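Local coordinates for protein N-acetylneuraminate lyase (Peptoclostridium difficile, PDB 4WOZ) that belongs to the dihydrodipicolinate synthetase family of enzymes and folds as a TIM barrel, at residues G92-K97 against F120-D125; N134-I137 against R143-I146; R72-A77 against V100-F105. All coordinates share one frame; numbering follows the deposited sequence.

Interaction 1. Residues G92-K97 against F120-D125; sequences GSVNLK and FYYKFD
V94 meets F120 and Y122 through its two methyl branches, one for each ring. CG2 lies over one face of the F120 ring in a CH-pi contact, 3.8 Å from the ring centroid, displaced toward the CE1 rim. The other methyl, CG1, comes to the edge of Y122 near its plane, 4.1 Å from CD2. With CG1 opposite the backbone N of V94 (chi1 -173°), CG2 stands beside that nitrogen and faces F120.

Beyond V94 the aromatic side packs on itself: CD2 of Y121 sits over the centre of the Y122 ring. F120 also meets F63 edge to face.

Polar bonds brace the loop of V94 from within, and anchor Y122 to another subunit. The backbone N of N95 makes a weak, bent bond to S93 OG (3.0 Å), and S93 OG is also bonded to E98, within the helix that N95 caps. The hydroxyl of Y122 reaches S58 O of the second subunit, while F63 of that subunit packs on V94. These two loops, following strands 86-90 and 113-117, are neighbouring beta-to-alpha loops of a TIM barrel, and their contact is buried beside the second subunit.

Interaction 2. Residues N134-I137 against R143-I146; sequences NTII and RLII
I137 and I136, on successive positions of helix 126-138, receive L144 at the start of strand 144-147, and their side chains meet through carbon atoms alone. The larger share falls to I137, whose CD1 methyl lies 3.6 Å from L144 CB. The same methyl also rests against the backbone, 3.5 Å from L144 N and 3.6 Å from R143 C, so it covers the peptide link between these two residues as well as the root of the leucine. It gets there because CG1 of I137 extends opposite the backbone N (chi1 -167°), and CD1 then folds back from that branch toward the strand.

I136 touches farther out on the leucine: its CG2 branch meets L144 CD1 at 3.8 Å, the two side chains crossing at about a right angle. L144 is thus held at both CB and CD1, by different isoleucines.

The helix and the strand belong to the right-handed beta-alpha-beta unit formed by strand 113-117, helix 126-138 and strand 144-147, a repeating element of the TIM barrel. I114 of the preceding strand packs against I136, I137 and L144, and Y133 adds a further side chain from the same helix against L144.

Polar bonds surround this apolar layer. The backbone of L144 bonds to K170, whereas R143 and I145 bond to I114, tying the strand to both barrel neighbours. The side chain of R143 starts away from the helix, and its NH1 and NH2 bond to the carbonyl oxygens of T13 and D112.

Interaction 3. Residues R72-A77 against V100-F105; sequences RIFEIA and VELAKF
With CG opposite its backbone N (chi1 -173°), F105 sends its ring out from helix 100-105 toward helix 72-77, where F74 and E75 meet it. Both of these carry CG beside the backbone N, and E75 is extended beyond CG, which brings its carboxylate alongside the end of the phenylalanine ring.

E75 approaches F105 at the ring edge. Its OE1 lies 3.2 Å from F105 CZ and its CG 3.3 Å from the same atom, so the aliphatic arm and the carboxylate both border the rim. The carboxylate and ring planes are nearly coplanar, 27° apart. Such an in-plane approach places the oxygen near the slightly positive ring hydrogens, an arrangement that is probably mildly favourable electrostatically.

F74 touches the same ring with its methylene: CB is 3.9 Å from F105 CE2, again at the edge. The F74 ring itself extends toward L102, whose CD2 methyl arrives near the ring plane, 4.2 Å from CE2. F74 therefore serves two residues of the facing helix, one through its root and one through its rim.

Burial differs across the contact. F74 and L102 are buried, and F74 is further enclosed by T106, L109 and an edge-to-face meeting with Y111; E75 lies on the exposed side. Nearby, K71 packs on both L102 and F105 and forms a salt bridge with E101.

The helix segments run nearly in the same direction, crossing at -18° with their axes 11.3 Å apart. Large side chains bridge this separation, joining helices 67-81 and 96-109 as adjacent members of the outer helical layer of the TIM barrel.

Helix 96-109 connects the three contacts: its start lies in interaction 1, its middle in interaction 3, and both parts touch helix 126-138 of interaction 2. L96 CD1 packs on I136 CG1 at 3.8 Å, linking interactions 1 and 2, whose centres are about 14 Å apart. T135 CG2 meets V100 CG2, also at 3.8 Å, joining interactions 2 and 3 across about 15 Å between centres. Interactions 1 and 3 are farther apart, about 19 Å between centres, and connect along the helix. Interaction 1 lies among the loops that follow strands 86-90 and 113-117, interaction 2 seats a helix on the barrel wall, and interaction 3 joins two helices of the outer layer.

Interaction 1. Residues G92-K97 against F120-D125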
ATOM      1  N   GLY A  92     -25.663   2.153   5.417  1.00 34.40           N
ATOM      2  CA  GLY A  92     -24.916   1.835   4.210  1.00 35.77           C
ATOM      3  C   GLY A  92     -24.429   0.401   4.054  1.00 37.42           C
ATOM      4  O   GLY A  92     -24.428  -0.385   5.002  1.00 35.49           O
ATOM      5  N   SER A  93     -24.016   0.071   2.831  1.00 40.60           N
ATOM      6  CA  SER A  93     -23.492  -1.252   2.475  1.00 43.37           C
ATOM      7  C   SER A  93     -23.255  -1.262   0.969  1.00 44.17           C
ATOM      8  O   SER A  93     -23.561  -0.287   0.281  1.00 45.57           O
ATOM      9  CB  SER A  93     -24.488  -2.362   2.823  1.00 43.96           C
ATOM     10  OG  SER A  93     -25.489  -2.477   1.823  1.00 45.66           O
ATOM     11  N   VAL A  94     -22.723  -2.362   0.447  1.00 44.30           N
ATOM     12  CA  VAL A  94     -22.470  -2.449  -0.987  1.00 43.42           C
ATOM     13  C   VAL A  94     -23.789  -2.381  -1.762  1.00 43.38           C
ATOM     14  O   VAL A  94     -23.830  -1.902  -2.896  1.00 44.40           O
ATOM     15  CB  VAL A  94     -21.732  -3.755  -1.345  1.00 43.50           C
ATOM     16  CG1 VAL A  94     -21.336  -3.744  -2.812  1.00 42.25           C
ATOM     17  CG2 VAL A  94     -20.497  -3.913  -0.460  1.00 43.25           C
ATOM     18  N   ASN A  95     -24.866  -2.846  -1.135  1.00 42.28           N
ATOM     19  CA  ASN A  95     -26.186  -2.837  -1.759  1.00 42.24           C
ATOM     20  C   ASN A  95     -26.958  -1.552  -1.450  1.00 41.82           C
ATOM     21  O   ASN A  95     -27.476  -1.383  -0.345  1.00 40.74           O
ATOM     22  CB  ASN A  95     -26.998  -4.048  -1.288  1.00 40.66           C
ATOM     23  CG  ASN A  95     -28.370  -4.122  -1.935  1.00 40.49           C
ATOM     24  OD1 ASN A  95     -28.737  -3.269  -2.750  1.00 40.72           O
ATOM     25  ND2 ASN A  95     -29.138  -5.146  -1.574  1.00 40.14           N
ATOM     26  N   LEU A  96     -27.039  -0.660  -2.436  1.00 40.87           N
ATOM     27  CA  LEU A  96     -27.739   0.611  -2.280  1.00 39.96           C
ATOM     28  C   LEU A  96     -29.240   0.481  -2.003  1.00 41.00           C
ATOM     29  O   LEU A  96     -29.769   1.172  -1.132  1.00 41.18           O
ATOM     30  CB  LEU A  96     -27.529   1.488  -3.519  1.00 38.76           C
ATOM     31  CG  LEU A  96     -28.278   2.829  -3.548  1.00 39.88           C
ATOM     32  CD1 LEU A  96     -27.960   3.640  -2.294  1.00 39.47           C
ATOM     33  CD2 LEU A  96     -27.884   3.607  -4.795  1.00 39.00           C
ATOM     34  N   LYS A  97     -29.928  -0.388  -2.739  1.00 40.82           N
ATOM     35  CA  LYS A  97     -31.365  -0.567  -2.536  1.00 40.72           C
ATOM     36  C   LYS A  97     -31.639  -0.905  -1.074  1.00 40.09           C
ATOM     37  O   LYS A  97     -32.621  -0.437  -0.492  1.00 38.91           O
ATOM     38  CB  LYS A  97     -31.911  -1.682  -3.443  1.00 42.53           C
ATOM     39  CG  LYS A  97     -31.641  -1.463  -4.927  1.00 45.40           C
ATOM     40  CD  LYS A  97     -32.191  -2.593  -5.799  1.00 46.82           C
ATOM     41  CE  LYS A  97     -33.702  -2.492  -5.998  1.00 47.71           C
ATOM     42  NZ  LYS A  97     -34.476  -2.653  -4.736  1.00 49.92           N
ATOM     43  N   PHE A 120     -18.105  -0.227  -0.708  1.00 41.50           N
ATOM     44  CA  PHE A 120     -16.827  -0.894  -0.917  1.00 43.06           C
ATOM     45  C   PHE A 120     -16.813  -2.120  -1.834  1.00 43.37           C
ATOM     46  O   PHE A 120     -17.767  -2.382  -2.570  1.00 43.06           O
ATOM     47  CB  PHE A 120     -16.210  -1.242   0.444  1.00 43.05           C
ATOM     48  CG  PHE A 120     -17.085  -2.105   1.309  1.00 44.92           C
ATOM     49  CD1 PHE A 120     -17.070  -3.490   1.175  1.00 44.80           C
ATOM     50  CD2 PHE A 120     -17.922  -1.531   2.263  1.00 45.55           C
ATOM     51  CE1 PHE A 120     -17.874  -4.296   1.983  1.00 44.39           C
ATOM     52  CE2 PHE A 120     -18.730  -2.326   3.073  1.00 45.66           C
ATOM     53  CZ  PHE A 120     -18.704  -3.714   2.933  1.00 45.65           C
ATOM     54  N   TYR A 121     -15.707  -2.858  -1.769  1.00 44.45           N
ATOM     55  CA  TYR A 121     -15.462  -4.044  -2.584  1.00 45.25           C
ATOM     56  C   TYR A 121     -15.165  -3.597  -4.013  1.00 45.60           C
ATOM     57  O   TYR A 121     -14.049  -3.772  -4.505  1.00 45.20           O
ATOM     58  CB  TYR A 121     -16.659  -5.000  -2.583  1.00 47.61           C
ATOM     59  CG  TYR A 121     -16.347  -6.280  -3.314  1.00 48.20           C
ATOM     60  CD1 TYR A 121     -15.593  -7.282  -2.708  1.00 50.42           C
ATOM     61  CD2 TYR A 121     -16.727  -6.454  -4.645  1.00 50.08           C
ATOM     62  CE1 TYR A 121     -15.217  -8.425  -3.410  1.00 52.30           C
ATOM     63  CE2 TYR A 121     -16.355  -7.590  -5.358  1.00 51.67           C
ATOM     64  CZ  TYR A 121     -15.600  -8.569  -4.735  1.00 52.62           C
ATOM     65  OH  TYR A 121     -15.216  -9.685  -5.442  1.00 52.65           O
ATOM     66  N   TYR A 122     -16.167  -3.029  -4.679  1.00 46.12           N
ATOM     67  CA  TYR A 122     -15.994  -2.524  -6.040  1.00 46.31           C
ATOM     68  C   TYR A 122     -15.316  -1.164  -5.922  1.00 46.33           C
ATOM     69  O   TYR A 122     -15.428  -0.502  -4.890  1.00 46.84           O
ATOM     70  CB  TYR A 122     -17.351  -2.356  -6.739  1.00 45.67           C
ATOM     71  CG  TYR A 122     -18.067  -3.657  -7.020  1.00 44.53           C
ATOM     72  CD1 TYR A 122     -17.626  -4.514  -8.029  1.00 44.15           C
ATOM     73  CD2 TYR A 122     -19.169  -4.047  -6.260  1.00 43.62           C
ATOM     74  CE1 TYR A 122     -18.265  -5.729  -8.272  1.00 42.56           C
ATOM     75  CE2 TYR A 122     -19.816  -5.263  -6.496  1.00 43.94           C
ATOM     76  CZ  TYR A 122     -19.356  -6.097  -7.501  1.00 43.33           C
ATOM     77  OH  TYR A 122     -19.975  -7.306  -7.721  1.00 42.06           O
ATOM     78  N   LYS A 123     -14.619  -0.749  -6.972  1.00 47.11           N
ATOM     79  CA  LYS A 123     -13.934   0.539  -6.969  1.00 47.05           C
ATOM     80  C   LYS A 123     -14.804   1.636  -7.581  1.00 45.22           C
ATOM     81  O   LYS A 123     -14.655   1.971  -8.754  1.00 44.77           O
ATOM     82  CB  LYS A 123     -12.617   0.435  -7.744  1.00 49.26           C
ATOM     83  CG  LYS A 123     -11.702  -0.686  -7.269  1.00 53.66           C
ATOM     84  CD  LYS A 123     -11.405  -0.574  -5.780  1.00 55.74           C
ATOM     85  CE  LYS A 123     -10.537  -1.725  -5.298  1.00 57.04           C
ATOM     86  NZ  LYS A 123     -10.356  -1.692  -3.816  1.00 58.36           N
ATOM     87  N   PHE A 124     -15.709   2.191  -6.777  1.00 43.28           N
ATOM     88  CA  PHE A 124     -16.605   3.258  -7.231  1.00 42.05           C
ATOM     89  C   PHE A 124     -15.865   4.589  -7.263  1.00 41.23           C
ATOM     90  O   PHE A 124     -15.124   4.906  -6.332  1.00 41.25           O
ATOM     91  CB  PHE A 124     -17.805   3.390  -6.284  1.00 40.24           C
ATOM     92  CG  PHE A 124     -18.667   2.157  -6.203  1.00 39.57           C
ATOM     93  CD1 PHE A 124     -19.478   1.788  -7.268  1.00 39.02           C
ATOM     94  CD2 PHE A 124     -18.667   1.370  -5.058  1.00 38.39           C
ATOM     95  CE1 PHE A 124     -20.279   0.653  -7.196  1.00 38.78           C
ATOM     96  CE2 PHE A 124     -19.463   0.232  -4.971  1.00 38.40           C
ATOM     97  CZ  PHE A 124     -20.272  -0.129  -6.044  1.00 39.61           C
ATOM     98  N   ASP A 125     -16.060   5.369  -8.324  1.00 40.34           N
ATOM     99  CA  ASP A 125     -15.403   6.669  -8.410  1.00 41.30           C
ATOM    100  C   ASP A 125     -16.179   7.656  -7.547  1.00 41.50           C
ATOM    101  O   ASP A 125     -17.182   7.285  -6.937  1.00 41.89           O
ATOM    102  CB  ASP A 125     -15.321   7.158  -9.866  1.00 42.65           C
ATOM    103  CG  ASP A 125     -16.680   7.261 -10.537  1.00 45.08           C
ATOM    104  OD1 ASP A 125     -17.509   8.091 -10.107  1.00 43.28           O
ATOM    105  OD2 ASP A 125     -16.915   6.507 -11.506  1.00 48.06           O
TER

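Interaction 2. Residues N134-I137 against R143-I146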
ATOM      1  N   ASN A 134     -26.350  11.067  -1.812  1.00 42.16           N
ATOM      2  CA  ASN A 134     -27.523  11.886  -2.101  1.00 42.79           C
ATOM      3  C   ASN A 134     -28.777  11.025  -2.220  1.00 43.63           C
ATOM      4  O   ASN A 134     -29.833  11.385  -1.709  1.00 44.33           O
ATOM      5  CB  ASN A 134     -27.326  12.672  -3.398  1.00 42.87           C
ATOM      6  CG  ASN A 134     -26.254  13.735  -3.277  1.00 43.72           C
ATOM      7  OD1 ASN A 134     -26.278  14.554  -2.359  1.00 43.25           O
ATOM      8  ND2 ASN A 134     -25.311  13.732  -4.210  1.00 44.01           N
ATOM      9  N   THR A 135     -28.660   9.890  -2.898  1.00 43.28           N
ATOM     10  CA  THR A 135     -29.800   9.002  -3.056  1.00 43.60           C
ATOM     11  C   THR A 135     -30.320   8.590  -1.683  1.00 43.04           C
ATOM     12  O   THR A 135     -31.518   8.642  -1.418  1.00 43.67           O
ATOM     13  CB  THR A 135     -29.417   7.734  -3.857  1.00 45.23           C
ATOM     14  OG1 THR A 135     -29.159   8.089  -5.221  1.00 46.99           O
ATOM     15  CG2 THR A 135     -30.536   6.710  -3.813  1.00 46.33           C
ATOM     16  N   ILE A 136     -29.408   8.190  -0.809  1.00 41.34           N
ATOM     17  CA  ILE A 136     -29.783   7.763   0.530  1.00 39.08           C
ATOM     18  C   ILE A 136     -30.498   8.837   1.346  1.00 38.17           C
ATOM     19  O   ILE A 136     -31.628   8.633   1.779  1.00 38.05           O
ATOM     20  CB  ILE A 136     -28.545   7.291   1.326  1.00 36.86           C
ATOM     21  CG1 ILE A 136     -27.982   6.017   0.696  1.00 36.27           C
ATOM     22  CG2 ILE A 136     -28.918   7.055   2.787  1.00 35.29           C
ATOM     23  CD1 ILE A 136     -26.717   5.518   1.354  1.00 36.03           C
ATOM     24  N   ILE A 137     -29.846   9.977   1.552  1.00 39.45           N
ATOM     25  CA  ILE A 137     -30.426  11.047   2.365  1.00 39.67           C
ATOM     26  C   ILE A 137     -31.599  11.792   1.739  1.00 41.25           C
ATOM     27  O   ILE A 137     -32.439  12.339   2.457  1.00 40.12           O
ATOM     28  CB  ILE A 137     -29.349  12.087   2.782  1.00 39.51           C
ATOM     29  CG1 ILE A 137     -29.895  12.995   3.888  1.00 37.29           C
ATOM     30  CG2 ILE A 137     -28.932  12.922   1.577  1.00 39.36           C
ATOM     31  CD1 ILE A 137     -30.303  12.254   5.155  1.00 35.39           C
ATOM     32  N   ARG A 143     -31.211  13.285   8.734  1.00 35.32           N
ATOM     33  CA  ARG A 143     -29.910  13.924   8.553  1.00 33.12           C
ATOM     34  C   ARG A 143     -28.861  12.821   8.446  1.00 32.63           C
ATOM     35  O   ARG A 143     -28.958  11.801   9.131  1.00 31.20           O
ATOM     36  CB  ARG A 143     -29.604  14.836   9.742  1.00 33.32           C
ATOM     37  CG  ARG A 143     -30.626  15.944   9.935  1.00 33.79           C
ATOM     38  CD  ARG A 143     -30.498  16.601  11.303  1.00 35.89           C
ATOM     39  NE  ARG A 143     -30.812  15.678  12.392  1.00 34.83           N
ATOM     40  CZ  ARG A 143     -30.695  15.978  13.684  1.00 37.22           C
ATOM     41  NH1 ARG A 143     -30.268  17.181  14.053  1.00 36.90           N
ATOM     42  NH2 ARG A 143     -31.007  15.078  14.609  1.00 35.75           N
ATOM     43  N   LEU A 144     -27.857  13.016   7.596  1.00 32.99           N
ATOM     44  CA  LEU A 144     -26.847  11.981   7.422  1.00 33.09           C
ATOM     45  C   LEU A 144     -25.400  12.334   7.756  1.00 32.09           C
ATOM     46  O   LEU A 144     -24.920  13.443   7.503  1.00 28.19           O
ATOM     47  CB  LEU A 144     -26.916  11.429   5.987  1.00 34.27           C
ATOM     48  CG  LEU A 144     -25.975  10.269   5.651  1.00 34.13           C
ATOM     49  CD1 LEU A 144     -26.594   9.387   4.599  1.00 36.72           C
ATOM     50  CD2 LEU A 144     -24.640  10.811   5.176  1.00 37.94           C
ATOM     51  N   ILE A 145     -24.714  11.346   8.317  1.00 31.00           N
ATOM     52  CA  ILE A 145     -23.317  11.468   8.685  1.00 31.13           C
ATOM     53  C   ILE A 145     -22.515  10.514   7.799  1.00 32.47           C
ATOM     54  O   ILE A 145     -22.872   9.348   7.656  1.00 31.29           O
ATOM     55  CB  ILE A 145     -23.103  11.071  10.158  1.00 30.87           C
ATOM     56  CG1 ILE A 145     -23.820  12.068  11.070  1.00 30.41           C
ATOM     57  CG2 ILE A 145     -21.614  11.008  10.475  1.00 30.71           C
ATOM     58  CD1 ILE A 145     -23.914  11.606  12.505  1.00 30.98           C
ATOM     59  N   ILE A 146     -21.444  11.017   7.198  1.00 34.73           N
ATOM     60  CA  ILE A 146     -20.584  10.198   6.345  1.00 38.17           C
ATOM     61  C   ILE A 146     -19.714   9.289   7.213  1.00 40.93           C
ATOM     62  O   ILE A 146     -19.277   9.695   8.288  1.00 39.18           O
ATOM     63  CB  ILE A 146     -19.649  11.077   5.507  1.00 38.56           C
ATOM     64  CG1 ILE A 146     -20.472  12.012   4.620  1.00 37.88           C
ATOM     65  CG2 ILE A 146     -18.716  10.201   4.682  1.00 38.26           C
ATOM     66  CD1 ILE A 146     -19.643  13.098   3.963  1.00 38.02           C
TER

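Interaction 3. Residues R72-A77 against V100-F105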
ATOM      1  N   ARG A  72     -34.334  -6.220  12.591  1.00 34.59           N
ATOM      2  CA  ARG A  72     -34.676  -6.612  13.953  1.00 36.22           C
ATOM      3  C   ARG A  72     -33.786  -5.892  14.954  1.00 35.54           C
ATOM      4  O   ARG A  72     -34.243  -5.494  16.027  1.00 36.36           O
ATOM      5  CB  ARG A  72     -34.555  -8.125  14.180  1.00 38.65           C
ATOM      6  CG  ARG A  72     -34.772  -8.468  15.658  1.00 42.94           C
ATOM      7  CD  ARG A  72     -35.370  -9.837  15.920  1.00 48.94           C
ATOM      8  NE  ARG A  72     -34.371 -10.898  16.020  1.00 52.25           N
ATOM      9  CZ  ARG A  72     -34.552 -12.014  16.722  1.00 54.45           C
ATOM     10  NH1 ARG A  72     -35.687 -12.203  17.383  1.00 55.82           N
ATOM     11  NH2 ARG A  72     -33.605 -12.943  16.761  1.00 54.36           N
ATOM     12  N   ILE A  73     -32.513  -5.731  14.606  1.00 34.23           N
ATOM     13  CA  ILE A  73     -31.577  -5.040  15.481  1.00 33.23           C
ATOM     14  C   ILE A  73     -32.018  -3.583  15.657  1.00 31.84           C
ATOM     15  O   ILE A  73     -32.038  -3.065  16.772  1.00 32.08           O
ATOM     16  CB  ILE A  73     -30.139  -5.104  14.905  1.00 34.53           C
ATOM     17  CG1 ILE A  73     -29.629  -6.545  14.979  1.00 34.73           C
ATOM     18  CG2 ILE A  73     -29.207  -4.170  15.677  1.00 32.38           C
ATOM     19  CD1 ILE A  73     -28.349  -6.782  14.226  1.00 34.75           C
ATOM     20  N   PHE A  74     -32.392  -2.930  14.560  1.00 29.88           N
ATOM     21  CA  PHE A  74     -32.830  -1.545  14.638  1.00 31.09           C
ATOM     22  C   PHE A  74     -34.082  -1.414  15.499  1.00 31.78           C
ATOM     23  O   PHE A  74     -34.211  -0.466  16.276  1.00 29.57           O
ATOM     24  CB  PHE A  74     -33.100  -0.974  13.241  1.00 29.73           C
ATOM     25  CG  PHE A  74     -31.850  -0.661  12.457  1.00 32.51           C
ATOM     26  CD1 PHE A  74     -30.839   0.121  13.016  1.00 30.65           C
ATOM     27  CD2 PHE A  74     -31.691  -1.128  11.154  1.00 31.57           C
ATOM     28  CE1 PHE A  74     -29.690   0.435  12.290  1.00 31.27           C
ATOM     29  CE2 PHE A  74     -30.545  -0.821  10.416  1.00 31.78           C
ATOM     30  CZ  PHE A  74     -29.540  -0.036  10.987  1.00 31.83           C
ATOM     31  N   GLU A  75     -34.998  -2.370  15.366  1.00 34.39           N
ATOM     32  CA  GLU A  75     -36.231  -2.345  16.149  1.00 34.53           C
ATOM     33  C   GLU A  75     -35.955  -2.557  17.630  1.00 33.45           C
ATOM     34  O   GLU A  75     -36.492  -1.846  18.480  1.00 32.73           O
ATOM     35  CB  GLU A  75     -37.208  -3.429  15.680  1.00 36.71           C
ATOM     36  CG  GLU A  75     -37.872  -3.168  14.352  1.00 41.51           C
ATOM     37  CD  GLU A  75     -38.982  -4.166  14.070  1.00 44.03           C
ATOM     38  OE1 GLU A  75     -39.488  -4.206  12.928  1.00 45.13           O
ATOM     39  OE2 GLU A  75     -39.353  -4.911  15.002  1.00 47.59           O
ATOM     40  N   ILE A  76     -35.132  -3.552  17.940  1.00 31.56           N
ATOM     41  CA  ILE A  76     -34.810  -3.833  19.329  1.00 32.64           C
ATOM     42  C   ILE A  76     -34.092  -2.664  19.989  1.00 33.06           C
ATOM     43  O   ILE A  76     -34.383  -2.323  21.134  1.00 35.13           O
ATOM     44  CB  ILE A  76     -33.931  -5.091  19.462  1.00 30.44           C
ATOM     45  CG1 ILE A  76     -34.720  -6.322  19.002  1.00 32.35           C
ATOM     46  CG2 ILE A  76     -33.465  -5.238  20.900  1.00 30.94           C
ATOM     47  CD1 ILE A  76     -33.915  -7.606  18.965  1.00 32.72           C
ATOM     48  N   ALA A  77     -33.163  -2.045  19.267  1.00 32.42           N
ATOM     49  CA  ALA A  77     -32.409  -0.921  19.823  1.00 33.62           C
ATOM     50  C   ALA A  77     -33.333   0.236  20.188  1.00 33.58           C
ATOM     51  O   ALA A  77     -33.268   0.773  21.295  1.00 33.23           O
ATOM     52  CB  ALA A  77     -31.347  -0.453  18.832  1.00 31.17           C
ATOM     53  N   VAL A 100     -31.177   2.339   1.062  1.00 38.01           N
ATOM     54  CA  VAL A 100     -32.327   3.231   1.007  1.00 38.96           C
ATOM     55  C   VAL A 100     -33.496   2.643   1.795  1.00 39.10           C
ATOM     56  O   VAL A 100     -34.260   3.371   2.421  1.00 39.41           O
ATOM     57  CB  VAL A 100     -32.760   3.501  -0.452  1.00 38.84           C
ATOM     58  CG1 VAL A 100     -34.008   4.369  -0.480  1.00 40.11           C
ATOM     59  CG2 VAL A 100     -31.636   4.197  -1.194  1.00 39.87           C
ATOM     60  N   GLU A 101     -33.631   1.323   1.780  1.00 38.80           N
ATOM     61  CA  GLU A 101     -34.716   0.701   2.525  1.00 39.25           C
ATOM     62  C   GLU A 101     -34.502   0.860   4.028  1.00 38.14           C
ATOM     63  O   GLU A 101     -35.447   1.117   4.778  1.00 37.18           O
ATOM     64  CB  GLU A 101     -34.839  -0.786   2.174  1.00 39.26           C
ATOM     65  CG  GLU A 101     -35.593  -1.593   3.228  1.00 43.56           C
ATOM     66  CD  GLU A 101     -36.313  -2.811   2.669  1.00 46.41           C
ATOM     67  OE1 GLU A 101     -35.661  -3.666   2.036  1.00 46.07           O
ATOM     68  OE2 GLU A 101     -37.543  -2.909   2.873  1.00 50.50           O
ATOM     69  N   LEU A 102     -33.253   0.707   4.461  1.00 36.12           N
ATOM     70  CA  LEU A 102     -32.915   0.822   5.874  1.00 33.97           C
ATOM     71  C   LEU A 102     -33.025   2.263   6.358  1.00 32.54           C
ATOM     72  O   LEU A 102     -33.369   2.509   7.512  1.00 34.09           O
ATOM     73  CB  LEU A 102     -31.500   0.286   6.119  1.00 32.35           C
ATOM     74  CG  LEU A 102     -31.297  -1.198   5.822  1.00 32.00           C
ATOM     75  CD1 LEU A 102     -29.825  -1.549   5.958  1.00 33.68           C
ATOM     76  CD2 LEU A 102     -32.133  -2.041   6.776  1.00 33.71           C
ATOM     77  N   ALA A 103     -32.731   3.215   5.480  1.00 32.12           N
ATOM     78  CA  ALA A 103     -32.828   4.620   5.847  1.00 33.81           C
ATOM     79  C   ALA A 103     -34.293   4.933   6.132  1.00 35.02           C
ATOM     80  O   ALA A 103     -34.607   5.698   7.045  1.00 35.71           O
ATOM     81  CB  ALA A 103     -32.312   5.504   4.718  1.00 31.57           C
ATOM     82  N   LYS A 104     -35.184   4.342   5.338  1.00 35.29           N
ATOM     83  CA  LYS A 104     -36.622   4.542   5.513  1.00 35.66           C
ATOM     84  C   LYS A 104     -37.072   3.879   6.807  1.00 34.95           C
ATOM     85  O   LYS A 104     -37.720   4.501   7.651  1.00 33.25           O
ATOM     86  CB  LYS A 104     -37.397   3.922   4.349  1.00 37.16           C
ATOM     87  CG  LYS A 104     -37.386   4.727   3.065  1.00 40.14           C
ATOM     88  CD  LYS A 104     -38.285   4.058   2.027  1.00 44.30           C
ATOM     89  CE  LYS A 104     -38.675   5.015   0.911  1.00 46.24           C
ATOM     90  NZ  LYS A 104     -37.489   5.558   0.190  1.00 46.82           N
ATOM     91  N   PHE A 105     -36.720   2.605   6.949  1.00 33.88           N
ATOM     92  CA  PHE A 105     -37.075   1.834   8.131  1.00 35.05           C
ATOM     93  C   PHE A 105     -36.663   2.554   9.418  1.00 34.26           C
ATOM     94  O   PHE A 105     -37.491   2.787  10.295  1.00 36.07           O
ATOM     95  CB  PHE A 105     -36.407   0.456   8.072  1.00 35.61           C
ATOM     96  CG  PHE A 105     -36.839  -0.478   9.168  1.00 37.62           C
ATOM     97  CD1 PHE A 105     -38.127  -0.999   9.187  1.00 40.82           C
ATOM     98  CD2 PHE A 105     -35.955  -0.842  10.175  1.00 38.43           C
ATOM     99  CE1 PHE A 105     -38.530  -1.873  10.194  1.00 41.50           C
ATOM    100  CE2 PHE A 105     -36.346  -1.716  11.188  1.00 39.47           C
ATOM    101  CZ  PHE A 105     -37.639  -2.231  11.196  1.00 41.02           C
TER